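Xcc_ctr_pt (Xanthomonas campestris pv. campestris, PDB 6NJW) is the C-terminal Toprim-containing region of a Class 2 OLD family nuclease, which probably cleaves nucleic acid by a two-metal mechanism. Local coordinates at residues A[92-95]-A[96-100]; A[58-61]-A[62-65]. All blocks are in the same frame, centred on the assembly; numbering follows the deposited sequence.

Contact 1 of 2, residues A[92-95]-A[96-100]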
loop_
_atom_site.group_PDB
_atom_site.type_symbol
_atom_site.label_atom_id
_atom_site.label_comp_id
_atom_site.label_asym_id
_atom_site.label_seq_id
_atom_site.Cartn_x
_atom_site.Cartn_y
_atom_site.Cartn_z
ATOM N N LEU A 92 -7.341 -4.592 15.281
ATOM C CA LEU A 92 -8.456 -4.636 14.334
ATOM C C LEU A 92 -7.964 -5.076 12.950
ATOM O O LEU A 92 -8.750 -5.532 12.113
ATOM C CB LEU A 92 -9.141 -3.274 14.239
ATOM C CG LEU A 92 -10.639 -3.200 13.918
ATOM C CD1 LEU A 92 -11.135 -1.797 14.251
ATOM C CD2 LEU A 92 -10.989 -3.552 12.466
ATOM N N VAL A 93 -6.660 -4.924 12.694
ATOM C CA VAL A 93 -6.109 -5.636 11.555
ATOM C C VAL A 93 -6.183 -7.126 11.829
ATOM O O VAL A 93 -6.231 -7.932 10.894
ATOM C CB VAL A 93 -4.671 -5.172 11.233
ATOM C CG1 VAL A 93 -3.696 -5.610 12.308
ATOM C CG2 VAL A 93 -4.245 -5.718 9.887
ATOM N N ARG A 94 -6.246 -7.512 13.107
ATOM C CA ARG A 94 -6.390 -8.923 13.442
ATOM C C ARG A 94 -7.661 -9.505 12.838
ATOM O O ARG A 94 -7.629 -10.561 12.190
ATOM C CB ARG A 94 -6.387 -9.106 14.959
ATOM C CG ARG A 94 -6.621 -10.535 15.375
ATOM C CD ARG A 94 -6.510 -10.737 16.874
ATOM N NE ARG A 94 -6.692 -12.148 17.220
ATOM C CZ ARG A 94 -7.880 -12.715 17.418
ATOM N NH1 ARG A 94 -8.988 -11.991 17.305
ATOM N NH2 ARG A 94 -7.964 -14.007 17.729
ATOM N N ARG A 95 -8.797 -8.842 13.061
ATOM C CA ARG A 95 -10.069 -9.325 12.523
ATOM C C ARG A 95 -10.088 -9.226 11.004
ATOM O O ARG A 95 -10.530 -10.156 10.315
ATOM C CB ARG A 95 -11.227 -8.526 13.133
ATOM C CG ARG A 95 -12.625 -8.964 12.673
ATOM C CD ARG A 95 -12.907 -10.410 13.070
ATOM N NE ARG A 95 -12.704 -10.581 14.501
ATOM C CZ ARG A 95 -12.555 -11.748 15.109
ATOM N NH1 ARG A 95 -12.598 -12.877 14.411
ATOM N NH2 ARG A 95 -12.363 -11.777 16.424
ATOM N N ARG A 96 -9.603 -8.104 10.472
ATOM C CA ARG A 96 -9.514 -7.925 9.028
ATOM C C ARG A 96 -8.746 -9.068 8.374
ATOM O O ARG A 96 -9.160 -9.582 7.329
ATOM C CB ARG A 96 -8.863 -6.573 8.733
ATOM C CG ARG A 96 -8.654 -6.226 7.258
ATOM C CD ARG A 96 -7.782 -4.967 7.143
ATOM N NE ARG A 96 -8.153 -4.004 8.182
ATOM C CZ ARG A 96 -7.314 -3.158 8.773
ATOM N NH1 ARG A 96 -6.034 -3.136 8.431
ATOM N NH2 ARG A 96 -7.761 -2.327 9.709
ATOM N N LEU A 97 -7.651 -9.517 9.000
ATOM C CA LEU A 97 -6.846 -10.584 8.416
ATOM C C LEU A 97 -7.420 -11.966 8.703
ATOM O O LEU A 97 -7.279 -12.870 7.880
ATOM C CB LEU A 97 -5.399 -10.506 8.923
ATOM C CG LEU A 97 -4.561 -9.357 8.360
ATOM C CD1 LEU A 97 -3.129 -9.393 8.903
ATOM C CD2 LEU A 97 -4.560 -9.397 6.839
ATOM N N ILE A 98 -8.066 -12.166 9.849
ATOM C CA ILE A 98 -8.778 -13.428 10.050
ATOM C C ILE A 98 -9.885 -13.580 9.009
ATOM O O ILE A 98 -10.132 -14.679 8.493
ATOM C CB ILE A 98 -9.328 -13.512 11.487
ATOM C CG1 ILE A 98 -8.172 -13.714 12.476
ATOM C CG2 ILE A 98 -10.338 -14.654 11.607
ATOM C CD1 ILE A 98 -8.587 -13.617 13.931
ATOM N N ASN A 99 -10.544 -12.475 8.664
ATOM C CA ASN A 99 -11.619 -12.537 7.677
ATOM C C ASN A 99 -11.112 -13.017 6.322
ATOM O O ASN A 99 -11.797 -13.794 5.641
ATOM C CB ASN A 99 -12.296 -11.174 7.562
ATOM C CG ASN A 99 -13.283 -10.927 8.698
ATOM O OD1 ASN A 99 -13.760 -11.869 9.316
ATOM N ND2 ASN A 99 -13.563 -9.664 8.988
ATOM N N VAL A 100 -9.902 -12.604 5.917
ATOM C CA VAL A 100 -9.383 -13.146 4.657
ATOM C C VAL A 100 -8.705 -14.501 4.847
ATOM O O VAL A 100 -8.730 -15.335 3.933
ATOM C CB VAL A 100 -8.448 -12.148 3.944
ATOM C CG1 VAL A 100 -9.231 -10.923 3.504
ATOM C CG2 VAL A 100 -7.279 -11.738 4.826
#
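Ile98 lays its CD1 methyl over the guanidinium of Arg94, 3.7 Å from CZ and close to the centre of that face. The two side chains run side by side in the same direction, Arg94 reaching out fully extended from CG to NE. Arg95 bends at chi2 (62°) and chi3 instead, which carries its NH1 back over the same isoleucine, 4.0 Å from Ile98 CG2. On another side of the helix, Val93 CA sits over the centre of one face of the Arg96 guanidinium, while Val93 CG2 lies 3.5 Å from Arg96 NH1. The same CG2 meets Leu97 CG at 4.0 Å.

All of this sits on the first turns of helix 93-104, in i to i+3 and i to i+4 spacing. Four successive backbone bonds start it, from Arg96 N to Leu92 O (3.2 Å) through Asn99 N to Arg95 O (2.8 Å).

Further out, Arg94 NE is bound by the carbonyl of Leu113 and Arg95 NH1 by the carboxylate of Glu111. Leu97 and Ile98 pack on helix 115-123, while Val93 and Leu97 touch Val129 of the sheet. Arg96 faces the magnesium site of the Toprim domain: NH1 bonds to the carbonyl of Asp82 and NH2 forms a salt bridge with Asp84. These bonds, with Val93 against one face, probably hold the group's rotation; NE is buried without a partner.

Contact 2 of 2, residues A[58-61]-A[62-65]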
loop_
_atom_site.group_PDB
_atom_site.type_symbol
_atom_site.label_atom_id
_atom_site.label_comp_id
_atom_site.label_asym_id
_atom_site.label_seq_id
_atom_site.Cartn_x
_atom_site.Cartn_y
_atom_site.Cartn_z
ATOM N N GLY A 58 -11.324 1.183 1.264
ATOM C CA GLY A 58 -11.582 0.949 2.668
ATOM C C GLY A 58 -10.688 -0.167 3.172
ATOM O O GLY A 58 -9.584 -0.365 2.665
ATOM N N THR A 59 -11.185 -0.899 4.168
ATOM C CA THR A 59 -10.390 -1.941 4.804
ATOM C C THR A 59 -11.043 -3.309 4.707
ATOM O O THR A 59 -10.576 -4.253 5.351
ATOM C CB THR A 59 -10.108 -1.596 6.273
ATOM O OG1 THR A 59 -11.345 -1.453 6.979
ATOM C CG2 THR A 59 -9.319 -0.286 6.387
ATOM N N ASN A 60 -12.099 -3.454 3.918
ATOM C CA ASN A 60 -12.759 -4.742 3.783
ATOM C C ASN A 60 -12.191 -5.431 2.550
ATOM O O ASN A 60 -12.664 -5.212 1.435
ATOM C CB ASN A 60 -14.270 -4.594 3.684
ATOM C CG ASN A 60 -14.962 -5.934 3.675
ATOM O OD1 ASN A 60 -14.344 -6.961 3.976
ATOM N ND2 ASN A 60 -16.242 -5.943 3.324
ATOM N N PHE A 61 -11.191 -6.286 2.762
ATOM C CA PHE A 61 -10.577 -7.044 1.684
ATOM C C PHE A 61 -11.307 -8.345 1.383
ATOM O O PHE A 61 -11.048 -8.960 0.345
ATOM C CB PHE A 61 -9.103 -7.334 2.031
ATOM C CG PHE A 61 -8.225 -6.108 1.972
ATOM C CD1 PHE A 61 -7.666 -5.703 0.775
ATOM C CD2 PHE A 61 -7.991 -5.351 3.106
ATOM C CE1 PHE A 61 -6.868 -4.572 0.708
ATOM C CE2 PHE A 61 -7.197 -4.211 3.060
ATOM C CZ PHE A 61 -6.630 -3.812 1.853
ATOM N N THR A 62 -12.234 -8.764 2.240
ATOM C CA THR A 62 -12.804 -10.104 2.104
ATOM C C THR A 62 -13.500 -10.357 0.766
ATOM O O THR A 62 -13.276 -11.431 0.179
ATOM C CB THR A 62 -13.748 -10.359 3.287
ATOM O OG1 THR A 62 -13.038 -10.074 4.493
ATOM C CG2 THR A 62 -14.174 -11.803 3.312
ATOM N N PRO A 63 -14.348 -9.465 0.237
ATOM C CA PRO A 63 -14.990 -9.767 -1.057
ATOM C C PRO A 63 -13.996 -9.952 -2.180
ATOM O O PRO A 63 -14.236 -10.765 -3.080
ATOM C CB PRO A 63 -15.878 -8.540 -1.307
ATOM C CG PRO A 63 -16.111 -7.974 0.059
ATOM C CD PRO A 63 -14.836 -8.192 0.796
ATOM N N TYR A 64 -12.876 -9.226 -2.152
ATOM C CA TYR A 64 -11.864 -9.386 -3.195
ATOM C C TYR A 64 -11.082 -10.681 -3.044
ATOM O O TYR A 64 -10.715 -11.309 -4.047
ATOM C CB TYR A 64 -10.920 -8.189 -3.182
ATOM C CG TYR A 64 -11.634 -6.956 -3.640
ATOM C CD1 TYR A 64 -12.396 -6.200 -2.750
ATOM C CD2 TYR A 64 -11.601 -6.574 -4.968
ATOM C CE1 TYR A 64 -13.078 -5.066 -3.166
ATOM C CE2 TYR A 64 -12.283 -5.443 -5.402
ATOM C CZ TYR A 64 -13.016 -4.698 -4.496
ATOM O OH TYR A 64 -13.684 -3.574 -4.923
ATOM N N VAL A 65 -10.767 -11.081 -1.810
ATOM C CA VAL A 65 -10.099 -12.365 -1.633
ATOM C C VAL A 65 -11.023 -13.509 -2.046
ATOM O O VAL A 65 -10.575 -14.518 -2.613
ATOM C CB VAL A 65 -9.594 -12.511 -0.181
ATOM C CG1 VAL A 65 -9.049 -13.908 0.067
ATOM C CG2 VAL A 65 -8.526 -11.475 0.084
HETATM O O HOH W 1 -10.901 -7.927 5.358
#
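Phe61 and Thr62 join a loop to the start of helix 62-68, and the chain changes course over Asn60 and Phe61. Asn60 is still extended (psi 95°), Phe61 has already turned toward helical values, and from Thr62 onward the backbone is helical. The first full turn closes when Val65 N donates to Phe61 O at 3.0 Å in a nearly straight bond. Tyr64 N reaches the same carbonyl only weakly, at 3.1 Å, with a strongly bent N-H angle of 121°. The ring of Tyr64 turns an edge to this oxygen, with Phe61 O near the ring plane.

The polar end of Asn60 reaches forward to the first turn. With CG anti to the backbone N (chi1 -175°), the carboxamide is carried across Thr62, and OD1 accepts from Thr62 N at 3.3 Å. The donor stands well above the amide plane, so the grip is off the usual lone-pair direction. The opposite branch, ND2, lies against the pyrrolidine ring of Pro63, 3.7 Å from CD, the two side chains crossing at about a right angle. A first-turn N-H has no helical carbonyl to bond to, so proline's missing hydrogen costs nothing there. A water bridges Phe61 N, which donates to it at 3.1 Å, and Thr62 OG1, tying the hydroxyl back to the loop.

The Phe61 ring packs on Leu25, Ile79 and Thr81 of the sheet and on Glu27, a known magnesium ligand of this protein, though no ion is bound to it in this chain. The arrangement is an asparagine side-chain cap at the head of the helix that follows strand 51-55 in the parallel Toprim sheet, set beside the metal site.

Contact 2 comes first along the chain, at the head of helix 62-68. Contact 1 follows, after strand 77-82 and the unmodelled residues 85-91, at the head of helix 93-104. Their centres are 10 Å apart, on the same side of the chain's centre, and the two helix starts touch directly: Asn99 CB lies 3.3 Å from Thr62 OG1, and Val100 CG1 3.5 Å from Val65 CG2. Arg96 CG also packs on the carbonyl of Thr59. Both helices flank the four-stranded parallel sheet, and Arg96 and Phe61 each approach Glu27, so the two helix starts together border the magnesium-binding end of the Toprim domain.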